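Local coordinates for protein alpha-1,4-endofucoidanase (Mariniflexile fucanivorans, PDB 6DNS) that hydrolyses alpha-1,4-linked fucoidan internally as a retaining glycoside hydrolase of family 107, its catalytic domain followed here by probable Ig-like domains and carrying bound calcium, at residues P116-A121 / P166-R171; T428-I433 / V511-I516. All coordinates share one frame; numbering follows the deposited sequence.

Contact 1 (P116-A121 / P166-R171)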
# COMPACT_ATOMS: atom_id res chain seq x y z
N PRO A 116 19.31 -7.10 15.20
CA PRO A 116 18.81 -5.91 15.92
C PRO A 116 17.71 -6.20 16.95
O PRO A 116 16.95 -7.16 16.81
CB PRO A 116 18.25 -5.02 14.80
CG PRO A 116 18.93 -5.48 13.56
CD PRO A 116 19.13 -6.95 13.74
N ILE A 117 17.66 -5.36 17.99
CA ILE A 117 16.59 -5.34 19.00
C ILE A 117 16.28 -3.87 19.28
O ILE A 117 17.19 -3.05 19.28
CB ILE A 117 17.01 -6.06 20.31
CG1 ILE A 117 17.34 -7.55 20.06
CG2 ILE A 117 15.93 -5.94 21.38
CD1 ILE A 117 16.16 -8.42 19.67
N ASN A 118 15.00 -3.55 19.51
CA ASN A 118 14.49 -2.16 19.61
C ASN A 118 14.49 -1.38 18.28
O ASN A 118 14.29 -0.16 18.28
CB ASN A 118 15.20 -1.35 20.71
CG ASN A 118 14.90 -1.86 22.10
OD1 ASN A 118 13.74 -1.88 22.53
ND2 ASN A 118 15.94 -2.26 22.83
N LEU A 119 14.68 -2.07 17.15
CA LEU A 119 14.57 -1.46 15.83
C LEU A 119 13.17 -1.76 15.32
O LEU A 119 12.88 -2.89 14.93
CB LEU A 119 15.64 -2.02 14.88
CG LEU A 119 15.65 -1.53 13.43
CD1 LEU A 119 15.87 -0.02 13.36
CD2 LEU A 119 16.72 -2.26 12.63
N VAL A 120 12.31 -0.74 15.34
CA VAL A 120 10.89 -0.89 14.95
C VAL A 120 10.58 -0.12 13.65
O VAL A 120 9.47 0.37 13.46
CB VAL A 120 9.95 -0.46 16.10
CG1 VAL A 120 10.08 -1.42 17.28
CG2 VAL A 120 10.20 0.98 16.53
N ALA A 121 11.57 -0.04 12.77
CA ALA A 121 11.41 0.56 11.45
C ALA A 121 12.58 0.11 10.56
O ALA A 121 13.64 -0.23 11.08
CB ALA A 121 11.37 2.07 11.55
N PRO A 166 11.66 -4.00 23.57
CA PRO A 166 11.20 -3.72 24.94
C PRO A 166 11.27 -2.26 25.40
O PRO A 166 10.42 -1.83 26.18
CB PRO A 166 12.13 -4.59 25.80
CG PRO A 166 13.38 -4.70 24.99
CD PRO A 166 12.91 -4.79 23.57
N ASP A 167 12.27 -1.52 24.92
CA ASP A 167 12.54 -0.16 25.39
C ASP A 167 12.01 0.95 24.48
O ASP A 167 12.20 2.13 24.78
CB ASP A 167 14.06 0.02 25.57
CG ASP A 167 14.67 -1.05 26.46
OD1 ASP A 167 15.56 -1.78 25.98
OD2 ASP A 167 14.23 -1.17 27.62
N VAL A 168 11.32 0.59 23.39
CA VAL A 168 10.92 1.55 22.36
C VAL A 168 9.85 2.53 22.85
O VAL A 168 9.97 3.73 22.61
CB VAL A 168 10.43 0.83 21.08
CG1 VAL A 168 9.83 1.81 20.08
CG2 VAL A 168 11.59 0.07 20.43
N SER A 169 8.82 2.00 23.51
CA SER A 169 7.73 2.84 24.04
C SER A 169 8.23 3.87 25.05
O SER A 169 7.79 5.02 25.03
CB SER A 169 6.64 1.97 24.67
OG SER A 169 6.02 1.15 23.69
N ALA A 170 9.15 3.45 25.92
CA ALA A 170 9.78 4.34 26.90
C ALA A 170 10.69 5.39 26.25
O ALA A 170 10.66 6.56 26.63
CB ALA A 170 10.56 3.53 27.92
N ARG A 171 11.49 4.96 25.27
CA ARG A 171 12.40 5.87 24.54
C ARG A 171 11.66 6.91 23.69
O ARG A 171 12.13 8.05 23.55
CB ARG A 171 13.38 5.08 23.67
CG ARG A 171 14.47 4.37 24.46
CD ARG A 171 15.28 3.43 23.58
NE ARG A 171 16.01 2.43 24.36
CZ ARG A 171 16.81 1.49 23.85
NH1 ARG A 171 17.42 0.62 24.66
NH2 ARG A 171 17.01 1.40 22.53

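Contact 2 (T428-I433 / V511-I516)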
# COMPACT_ATOMS: atom_id res chain seq x y z
N THR A 428 -5.04 3.94 -15.60
CA THR A 428 -4.38 3.27 -16.72
C THR A 428 -3.00 3.92 -16.85
O THR A 428 -2.90 5.10 -17.21
CB THR A 428 -5.17 3.44 -18.03
OG1 THR A 428 -6.45 2.81 -17.91
CG2 THR A 428 -4.42 2.82 -19.22
N ILE A 429 -1.95 3.15 -16.54
CA ILE A 429 -0.58 3.66 -16.51
C ILE A 429 0.14 3.36 -17.82
O ILE A 429 0.33 2.19 -18.18
CB ILE A 429 0.23 3.03 -15.35
CG1 ILE A 429 -0.52 3.16 -14.01
CG2 ILE A 429 1.63 3.65 -15.27
CD1 ILE A 429 -0.83 4.58 -13.58
N LEU A 430 0.52 4.41 -18.53
CA LEU A 430 1.35 4.29 -19.73
C LEU A 430 2.82 4.28 -19.31
O LEU A 430 3.19 4.98 -18.35
CB LEU A 430 1.08 5.45 -20.69
CG LEU A 430 -0.36 5.66 -21.13
CD1 LEU A 430 -0.47 6.90 -22.02
CD2 LEU A 430 -0.90 4.44 -21.86
N PRO A 431 3.67 3.49 -20.00
CA PRO A 431 5.12 3.53 -19.75
C PRO A 431 5.75 4.91 -19.96
O PRO A 431 5.18 5.75 -20.66
CB PRO A 431 5.69 2.55 -20.78
CG PRO A 431 4.59 1.57 -21.00
CD PRO A 431 3.31 2.35 -20.87
N ALA A 432 6.91 5.13 -19.36
CA ALA A 432 7.62 6.41 -19.46
C ALA A 432 8.19 6.61 -20.86
O ALA A 432 8.50 5.64 -21.56
CB ALA A 432 8.73 6.48 -18.42
N ILE A 433 8.34 7.88 -21.26
CA ILE A 433 8.93 8.25 -22.54
C ILE A 433 10.44 8.18 -22.39
O ILE A 433 11.00 8.79 -21.47
CB ILE A 433 8.54 9.68 -23.00
CG1 ILE A 433 7.02 9.89 -23.01
CG2 ILE A 433 9.09 9.99 -24.39
CD1 ILE A 433 6.60 11.32 -23.28
N VAL A 511 -5.12 9.68 -19.11
CA VAL A 511 -3.80 9.03 -19.00
C VAL A 511 -2.69 10.07 -19.01
O VAL A 511 -2.89 11.19 -19.48
CB VAL A 511 -3.57 8.00 -20.13
CG1 VAL A 511 -4.49 6.80 -19.95
CG2 VAL A 511 -3.77 8.62 -21.51
N LYS A 512 -1.53 9.69 -18.48
CA LYS A 512 -0.37 10.56 -18.38
C LYS A 512 0.82 9.95 -19.11
O LYS A 512 0.99 8.73 -19.12
CB LYS A 512 0.00 10.79 -16.91
CG LYS A 512 -1.08 11.47 -16.07
CD LYS A 512 -2.01 10.48 -15.38
CE LYS A 512 -2.97 11.17 -14.42
NZ LYS A 512 -3.87 10.21 -13.73
N LEU A 513 1.64 10.81 -19.72
CA LEU A 513 2.90 10.42 -20.33
C LEU A 513 4.01 11.33 -19.81
O LEU A 513 3.98 12.54 -20.05
CB LEU A 513 2.82 10.53 -21.86
CG LEU A 513 2.55 9.25 -22.66
CD1 LEU A 513 2.42 9.57 -24.14
CD2 LEU A 513 3.64 8.20 -22.44
N GLU A 514 4.96 10.75 -19.09
CA GLU A 514 6.07 11.48 -18.49
C GLU A 514 7.40 11.02 -19.08
O GLU A 514 7.56 9.84 -19.40
CB GLU A 514 6.09 11.27 -16.98
CG GLU A 514 4.79 11.65 -16.28
CD GLU A 514 4.91 11.66 -14.76
OE1 GLU A 514 5.89 11.11 -14.22
OE2 GLU A 514 4.01 12.23 -14.11
N VAL A 515 8.35 11.94 -19.20
CA VAL A 515 9.69 11.63 -19.68
C VAL A 515 10.51 11.03 -18.54
O VAL A 515 10.40 11.47 -17.39
CB VAL A 515 10.40 12.88 -20.26
CG1 VAL A 515 11.83 12.56 -20.69
CG2 VAL A 515 9.59 13.43 -21.43
N ILE A 516 11.31 10.01 -18.86
CA ILE A 516 12.12 9.30 -17.87
C ILE A 516 13.19 10.21 -17.24
O ILE A 516 13.79 11.04 -17.92
CB ILE A 516 12.79 8.03 -18.48
CG1 ILE A 516 13.38 7.11 -17.38
CG2 ILE A 516 13.87 8.39 -19.50
CD1 ILE A 516 12.35 6.52 -16.43
O HOH W 1 -1.75 7.50 -16.74

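Contact 1 (P116-A121 / P166-R171)
Asn118 and Asp167 join the loop 116-121 to the start of helix 168-176 through two hydrogen bonds, both made by the one asparagine amide. Asp167 N donates to Asn118 OD1 over 2.8 Å, with an N-H...O angle of 154° and the donor tilted from the carbonyl plane. Asn118 ND2 in turn gives a longer bond of 3.2 Å to Asp167 OD1, met on the anti side of the carboxylate, the oxygen tilted out of the amide plane. CG of Asn118, anti to the carbonyl carbon (chi1 -66°), carries the amide across to the backbone N-H of Asp167.

Asn118 CG lies over one face of the Arg171 guanidinium, whose plane is turned 46° from the amide. Arg171 NH1 is 3.3 Å from Asp167 OD1, a purely electrostatic pairing, while Asp109 gives it a second salt bridge and the carbonyl of Leu105 takes NH2.

Two apolar pairs add to this. Val120 CG2 meets Val168 CG1 tip to tip at 3.7 Å, and Ile117 CG2 rests 3.9 Å from Pro166 CD.

The chemistry implies an amide fixed in rotation by its two different ends: an acceptor for a backbone N-H and a donor to a carboxylate whose ionised form Arg171 may favour.

Contact 2 (T428-I433 / V511-I516)
What is probably an Ig-like domain holds this contact, where the loop 428-433 runs alongside the end of strand 506-513, an outermost strand of a three-stranded antiparallel sheet, and the residues just beyond it. The two segments head roughly the same way, 33° apart, and join through a single parallel bridge between Ile433 and Val515. Ile433 uses both its backbone groups: its N donates to Glu514 O at 2.8 Å and almost straight (174°), and its O receives Ile516 N at 2.9 Å.

Farther back the backbones part, and side chains fill in. Leu430 lays CD1 against Val511 CG2 at 3.8 Å and against Leu513 CG, crossing the valine at about a right angle. From the other direction along the strand, Ile433 sets CG1 3.8 Å from Leu513 CD2. With CG1 anti to the carbonyl carbon (chi1 -54°) and the chain then extended, its CD1 reaches toward Val515 CG2. Phe496 of the neighbouring strand and Tyr439 border this apolar layer.

Near Thr428 a water takes the place of a direct backbone bond: it donates to Thr428 O at 2.7 Å and accepts from Lys512 N at 2.8 Å.

How the contacts relate
Contact 1 and contact 2 lie on opposite sides of the chain's centre, their own centres 41 Å apart and their nearest atoms about 28 Å apart, and the first closes in sequence before the second opens. Contact 1 ties a loop to the first turn of helix 168-176 in the catalytic part of the chain, whereas contact 2 belongs to the probable Ig-like domain that follows it. A bound calcium ion lies about 7 Å from the side chain of Ile117, while the one nearest Thr428 is about 12 Å from its side chain. The side chain of Ile516 is about 10 Å from that of Asp560, a calcium ligand of the next Ig-like region.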